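PDB 4F7A: SusD/RagB family nutrient-binding outer membrane lipoprotein from Bacteroides vulgatus, which probably binds glycans, apparently mucin O-glycans, at the outer membrane as a SusD-like nutrient-binding lipoprotein with a TPR-like helical fold. Local coordinates for residues S269-G273 / Y274-R278; T407-F410 / D411-V414. One frame throughout, in Å; residues are numbered along the deposited sequence. Where two conformers were deposited one is given.

Contact 1: S269-G273 / Y274-R278; sequences SVLNG and YEDPR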
ATOM      1  N   SER A 269      -1.194 -18.973  -6.302  1.00 10.08           N
ATOM      2  CA  SER A 269      -2.367 -19.761  -5.921  1.00 12.83           C
ATOM      3  C   SER A 269      -3.681 -19.122  -6.387  1.00 13.15           C
ATOM      4  O   SER A 269      -4.520 -19.790  -6.990  1.00 12.37           O
ATOM      5  CB  SER A 269      -2.411 -19.972  -4.406  1.00 12.92           C
ATOM      6  OG  SER A 269      -3.637 -20.556  -4.033  1.00 11.24           O
ATOM      7  N   VAL A 270      -3.832 -17.827  -6.093  1.00 12.73           N
ATOM      8  CA  VAL A 270      -5.031 -17.095  -6.421  1.00 13.85           C
ATOM      9  C   VAL A 270      -5.211 -16.929  -7.934  1.00 12.19           C
ATOM     10  O   VAL A 270      -6.257 -17.253  -8.477  1.00 11.35           O
ATOM     11  CB  VAL A 270      -5.066 -15.714  -5.674  1.00 13.05           C
ATOM     12  CG1 VAL A 270      -6.175 -14.849  -6.196  1.00 10.77           C
ATOM     13  CG2 VAL A 270      -5.183 -15.938  -4.162  1.00 13.49           C
ATOM     14  N   LEU A 271      -4.207 -16.405  -8.615  1.00 11.04           N
ATOM     15  CA  LEU A 271      -4.375 -16.088 -10.007  1.00 12.14           C
ATOM     16  C   LEU A 271      -4.488 -17.352 -10.874  1.00 13.28           C
ATOM     17  O   LEU A 271      -5.264 -17.375 -11.836  1.00 11.43           O
ATOM     18  CB  LEU A 271      -3.258 -15.158 -10.467  1.00 12.31           C
ATOM     19  CG  LEU A 271      -3.200 -13.749  -9.847  1.00 13.08           C
ATOM     20  CD1 LEU A 271      -2.001 -12.935 -10.433  1.00 10.06           C
ATOM     21  CD2 LEU A 271      -4.476 -12.983 -10.037  1.00 15.19           C
ATOM     22  N   ASN A 272      -3.756 -18.414 -10.526  1.00 13.94           N
ATOM     23  CA  ASN A 272      -3.913 -19.686 -11.251  1.00 15.41           C
ATOM     24  C   ASN A 272      -5.303 -20.281 -11.019  1.00 14.41           C
ATOM     25  O   ASN A 272      -5.972 -20.688 -11.961  1.00 12.68           O
ATOM     26  CB  ASN A 272      -2.881 -20.738 -10.825  1.00 16.14           C
ATOM     27  CG  ASN A 272      -1.521 -20.522 -11.471  1.00 23.24           C
ATOM     28  OD1 ASN A 272      -1.438 -20.345 -12.681  1.00 19.71           O
ATOM     29  ND2 ASN A 272      -0.446 -20.608 -10.671  1.00 14.51           N
ATOM     30  N   GLY A 273      -5.727 -20.370  -9.772  1.00 13.46           N
ATOM     31  CA  GLY A 273      -7.015 -21.016  -9.481  1.00 11.94           C
ATOM     32  C   GLY A 273      -8.220 -20.264 -10.037  1.00 13.85           C
ATOM     33  O   GLY A 273      -9.192 -20.873 -10.471  1.00 14.69           O
ATOM     34  N   TYR A 274      -8.146 -18.942 -10.032  1.00 10.86           N
ATOM     35  CA  TYR A 274      -9.197 -18.102 -10.614  1.00 12.73           C
ATOM     36  C   TYR A 274      -9.122 -18.007 -12.148  1.00 14.48           C
ATOM     37  O   TYR A 274      -9.969 -17.374 -12.775  1.00 13.73           O
ATOM     38  CB  TYR A 274      -9.122 -16.700 -10.014  1.00 11.71           C
ATOM     39  CG  TYR A 274      -9.570 -16.528  -8.574  1.00 12.13           C
ATOM     40  CD1 TYR A 274     -10.238 -17.535  -7.883  1.00 11.99           C
ATOM     41  CD2 TYR A 274      -9.355 -15.326  -7.910  1.00 12.11           C
ATOM     42  CE1 TYR A 274     -10.649 -17.350  -6.576  1.00 12.40           C
ATOM     43  CE2 TYR A 274      -9.757 -15.129  -6.611  1.00 13.99           C
ATOM     44  CZ  TYR A 274     -10.436 -16.149  -5.951  1.00 14.02           C
ATOM     45  OH  TYR A 274     -10.882 -15.965  -4.678  1.00 13.14           O
ATOM     46  N   GLU A 275      -8.089 -18.614 -12.749  1.00 16.08           N
ATOM     47  CA  GLU A 275      -7.829 -18.520 -14.190  1.00 16.13           C
ATOM     48  C   GLU A 275      -7.887 -17.066 -14.597  1.00 15.22           C
ATOM     49  O   GLU A 275      -8.562 -16.684 -15.549  1.00 13.38           O
ATOM     50  CB  GLU A 275      -8.809 -19.407 -14.993  1.00 19.10           C
ATOM     51  CG  GLU A 275      -8.637 -20.887 -14.629  1.00 24.06           C
ATOM     52  CD  GLU A 275      -9.376 -21.851 -15.564  1.00 39.72           C
ATOM     53  OE1 GLU A 275     -10.568 -21.638 -15.838  1.00 43.32           O
ATOM     54  OE2 GLU A 275      -8.764 -22.840 -15.991  1.00 49.69           O
ATOM     55  N   ASP A 276      -7.168 -16.253 -13.837  1.00 13.27           N
ATOM     56  CA  ASP A 276      -7.322 -14.808 -13.892  1.00 12.70           C
ATOM     57  C   ASP A 276      -6.553 -14.275 -15.096  1.00 14.36           C
ATOM     58  O   ASP A 276      -5.355 -14.525 -15.226  1.00 13.55           O
ATOM     59  CB  ASP A 276      -6.815 -14.204 -12.587  1.00 11.31           C
ATOM     60  CG  ASP A 276      -7.249 -12.796 -12.378  1.00 12.52           C
ATOM     61  OD1 ASP A 276      -7.011 -11.945 -13.280  1.00 12.39           O
ATOM     62  OD2 ASP A 276      -7.805 -12.524 -11.281  1.00 11.50           O
ATOM     63  N   PRO A 277      -7.231 -13.504 -15.966  1.00 14.02           N
ATOM     64  CA  PRO A 277      -6.526 -12.992 -17.147  1.00 14.26           C
ATOM     65  C   PRO A 277      -5.461 -11.958 -16.833  1.00 15.80           C
ATOM     66  O   PRO A 277      -4.691 -11.588 -17.733  1.00 15.16           O
ATOM     67  CB  PRO A 277      -7.628 -12.357 -17.987  1.00 16.89           C
ATOM     68  CG  PRO A 277      -8.693 -12.052 -17.062  1.00 16.92           C
ATOM     69  CD  PRO A 277      -8.623 -13.042 -15.911  1.00 15.44           C
ATOM     70  N   ARG A 278      -5.399 -11.472 -15.588  1.00 11.11           N
ATOM     71  CA  ARG A 278      -4.312 -10.576 -15.221  1.00 12.32           C
ATOM     72  C   ARG A 278      -2.987 -11.335 -14.967  1.00 16.36           C
ATOM     73  O   ARG A 278      -1.921 -10.705 -14.870  1.00 15.17           O
ATOM     74  CB  ARG A 278      -4.690  -9.746 -13.999  1.00 10.66           C
ATOM     75  CG  ARG A 278      -5.796  -8.731 -14.252  1.00 11.15           C
ATOM     76  CD  ARG A 278      -6.446  -8.243 -12.961  1.00 10.03           C
ATOM     77  NE  ARG A 278      -7.271  -9.255 -12.295  1.00  8.65           N
ATOM     78  CZ  ARG A 278      -8.140  -8.978 -11.311  1.00 10.73           C
ATOM     79  NH1 ARG A 278      -8.310  -7.731 -10.876  1.00 11.02           N
ATOM     80  NH2 ARG A 278      -8.847  -9.948 -10.755  1.00 11.65           N
TER

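Contact 2: T407-F410 / D411-V414; sequences TPNF and DDAV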
ATOM      1  N   THR A 407     -14.520 -18.169  -4.233  1.00 13.18           N
ATOM      2  CA  THR A 407     -14.485 -17.982  -5.699  1.00 14.14           C
ATOM      3  C   THR A 407     -14.585 -16.493  -6.045  1.00 12.67           C
ATOM      4  O   THR A 407     -14.854 -15.658  -5.156  1.00 12.82           O
ATOM      5  CB  THR A 407     -15.675 -18.685  -6.348  1.00 14.88           C
ATOM      6  OG1 THR A 407     -16.882 -18.059  -5.903  1.00 15.16           O
ATOM      7  CG2 THR A 407     -15.724 -20.201  -5.980  1.00 17.44           C
ATOM      8  N   PRO A 408     -14.427 -16.146  -7.330  1.00 13.38           N
ATOM      9  CA  PRO A 408     -14.678 -14.751  -7.675  1.00 11.80           C
ATOM     10  C   PRO A 408     -16.145 -14.349  -7.709  1.00 13.53           C
ATOM     11  O   PRO A 408     -16.441 -13.171  -7.774  1.00 14.53           O
ATOM     12  CB  PRO A 408     -14.078 -14.645  -9.078  1.00 13.49           C
ATOM     13  CG  PRO A 408     -13.059 -15.796  -9.138  1.00 13.96           C
ATOM     14  CD  PRO A 408     -13.850 -16.869  -8.482  1.00 13.36           C
ATOM     15  N   ASN A 409     -17.046 -15.321  -7.700  1.00 13.55           N
ATOM     16  CA  ASN A 409     -18.475 -15.024  -7.811  0.67 14.60           C
ATOM     17  C   ASN A 409     -19.051 -14.528  -6.477  1.00 13.09           C
ATOM     18  O   ASN A 409     -19.056 -15.237  -5.452  1.00 14.05           O
ATOM     19  CB  ASN A 409     -19.210 -16.250  -8.305  0.67 14.26           C
ATOM     20  CG  ASN A 409     -20.641 -15.963  -8.669  0.67 21.16           C
ATOM     21  OD1 ASN A 409     -21.187 -14.901  -8.332  0.67 20.27           O
ATOM     22  ND2 ASN A 409     -21.263 -16.904  -9.371  0.67 15.59           N
ATOM     23  N   PHE A 410     -19.506 -13.295  -6.479  1.00 13.63           N
ATOM     24  CA  PHE A 410     -19.948 -12.650  -5.230  1.00 13.33           C
ATOM     25  C   PHE A 410     -21.135 -13.385  -4.609  1.00 15.94           C
ATOM     26  O   PHE A 410     -21.255 -13.447  -3.366  1.00 16.75           O
ATOM     27  CB  PHE A 410     -20.286 -11.175  -5.481  1.00 12.13           C
ATOM     28  CG  PHE A 410     -20.362 -10.342  -4.212  1.00 13.09           C
ATOM     29  CD1 PHE A 410     -19.205 -10.023  -3.515  1.00 11.58           C
ATOM     30  CD2 PHE A 410     -21.575  -9.902  -3.710  1.00 15.18           C
ATOM     31  CE1 PHE A 410     -19.256  -9.262  -2.338  1.00 12.49           C
ATOM     32  CE2 PHE A 410     -21.623  -9.116  -2.544  1.00 15.15           C
ATOM     33  CZ  PHE A 410     -20.445  -8.806  -1.874  1.00 13.34           C
ATOM     34  N   ASP A 411     -22.002 -13.932  -5.469  1.00 16.74           N
ATOM     35  CA  ASP A 411     -23.189 -14.668  -5.025  1.00 18.91           C
ATOM     36  C   ASP A 411     -22.881 -15.985  -4.307  1.00 20.26           C
ATOM     37  O   ASP A 411     -23.739 -16.495  -3.609  1.00 22.19           O
ATOM     38  CB  ASP A 411     -24.148 -14.981  -6.194  1.00 18.45           C
ATOM     39  CG  ASP A 411     -24.773 -13.748  -6.804  1.00 26.40           C
ATOM     40  OD1 ASP A 411     -24.664 -12.637  -6.237  1.00 26.20           O
ATOM     41  OD2 ASP A 411     -25.378 -13.906  -7.879  1.00 30.33           O
ATOM     42  N   ASP A 412     -21.681 -16.534  -4.530  0.50 18.01           N
ATOM     43  CA  ASP A 412     -21.220 -17.736  -3.857  0.50 19.86           C
ATOM     44  C   ASP A 412     -20.621 -17.419  -2.503  0.50 21.72           C
ATOM     45  O   ASP A 412     -19.552 -17.971  -2.196  0.50 22.26           O
ATOM     46  CB  ASP A 412     -20.033 -18.361  -4.584  0.50 20.82           C
ATOM     47  CG  ASP A 412     -20.342 -18.846  -5.948  0.50 16.79           C
ATOM     48  OD1 ASP A 412     -21.515 -18.874  -6.349  0.50 18.08           O
ATOM     49  OD2 ASP A 412     -19.356 -19.217  -6.619  0.50 18.97           O
ATOM     50  N   ALA A 413     -21.156 -16.437  -1.781  1.00 22.23           N
ATOM     51  CA  ALA A 413     -20.757 -16.233  -0.369  1.00 22.01           C
ATOM     52  C   ALA A 413     -21.809 -16.856   0.541  1.00 28.54           C
ATOM     53  O   ALA A 413     -23.006 -16.644   0.307  1.00 29.75           O
ATOM     54  CB  ALA A 413     -20.623 -14.783  -0.089  1.00 19.82           C
ATOM     55  N   VAL A 414     -21.363 -17.634   1.533  1.00 27.18           N
ATOM     56  CA  VAL A 414     -22.259 -18.227   2.532  1.00 28.98           C
ATOM     57  C   VAL A 414     -22.608 -17.253   3.672  1.00 24.62           C
ATOM     58  O   VAL A 414     -23.578 -17.461   4.385  1.00 22.81           O
ATOM     59  CB  VAL A 414     -21.698 -19.547   3.117  1.00 29.79           C
ATOM     60  CG1 VAL A 414     -21.431 -20.558   1.991  1.00 42.18           C
ATOM     61  CG2 VAL A 414     -20.445 -19.335   3.926  1.00 28.53           C
TER
HETATM   62  O   HOH W   1     -16.989 -18.939  -2.684  1.00 15.33           O
HETATM   63  O   HOH W   2     -24.373 -15.652  -9.888  1.00 36.58           O

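Contact 1: S269-G273 / Y274-R278
Tyr274 N closes the last turn of helix 265-273 onto Val270 O, and the chain then leaves the helix in a Schellman motif: Glu275 takes a positive phi (49°), its N reaches Asn272 O, and Asp276 N returns to Leu271 O at 3.0 Å. The Asp276 bond is almost straight and lies in the carbonyl plane of Leu271, whereas Glu275 N stands above the carbonyl plane of Asn272. The side chains of Val270 and Tyr274 run side by side, one turn apart. With Val270 CG1 set anti to its own backbone N (chi1 170°), this methyl packs on Tyr274 CE2 at 3.6 Å; the far end of the ring is fixed by a hydrogen bond from Tyr274 OH to Thr406 O. Leu271 CD2 lies against the carboxylate of Asp276, 3.6 Å from OD2. The same carboxylate is gripped side-on by Arg278, whose NE meets OD1 at 2.9 Å and whose NH2 meets OD2 at 2.8 Å, both on syn lone pairs. The anti lone pair of Asp276 OD1 takes Arg278 N at 2.9 Å, a capping bond at the turn leading into helix 279-282. Arg278 NH2 also bonds Gln426 on helix 416-431. One buried carboxylate thus serves both as a cap and as counter-charge to a buried guanidinium, an arrangement likely to keep Asp276 ionised.

Contact 2: T407-F410 / D411-V414
An ST turn and a type I beta turn follow one another in the loop before helix 416-431, and Thr407 and Asp412 tie their outer ends together. Asn409 and Asp412 each have a second conformer, and their side-chain contacts are those of the one described here. Thr407 OG1 donates to Asp412 OD2 at 2.8 Å, meeting the carboxylate on its anti side and 22° out of its plane. The same hydroxyl oxygen accepts from Asn409 N at 3.3 Å, which makes the ST turn; a chi1 of 64° puts OG1 between the backbone N and the carbonyl carbon, where it can serve both partners. With an alanine in its place, Asn409 N and Asp412 OD2 would probably lose their shared partner, and the carboxylate is likely to be still freer to turn. The type I turn runs from Asn409 to Asp412, closed by Asp412 N on Asn409 O at 3.1 Å. Inside it, Asn409 CG lies anti to the backbone N (chi1 -170°), which brings OD1 to Asp411 N at 3.1 Å, the donor standing above the amide plane. Asn409 CB packs against Asp412 OD2 at 3.4 Å, the two side chains crossing at about a right angle. One water accepts from Thr407 N and donates to Asp412 O, bridging the first residue of the ST turn to the last of the beta turn. Lys422 of helix 416-431 bonds Thr407 O and Asn409 O, while the ring of Phe410 meets Tyr360 of helix 356-371.

Both contacts are local turns that pack against helices 356-371 and 416-431, yet they solve the problem of fixing a bend differently. Contact 1 is largely buried and ends a helix, so the backbone bonds of a helix end are joined by a charge pair enclosed within the protein. Contact 2, only partly buried, has no regular secondary structure to extend; side-chain hydroxyl, amide and carboxylate groups supplement a single backbone turn bond, and waters complete the network. Their centres lie 15 Å apart, but the two touch directly: Tyr274 CD1 meets Pro408 CG at 3.5 Å. An aspartate is central to each, paired with arginine in contact 1 and with a threonine hydroxyl in contact 2.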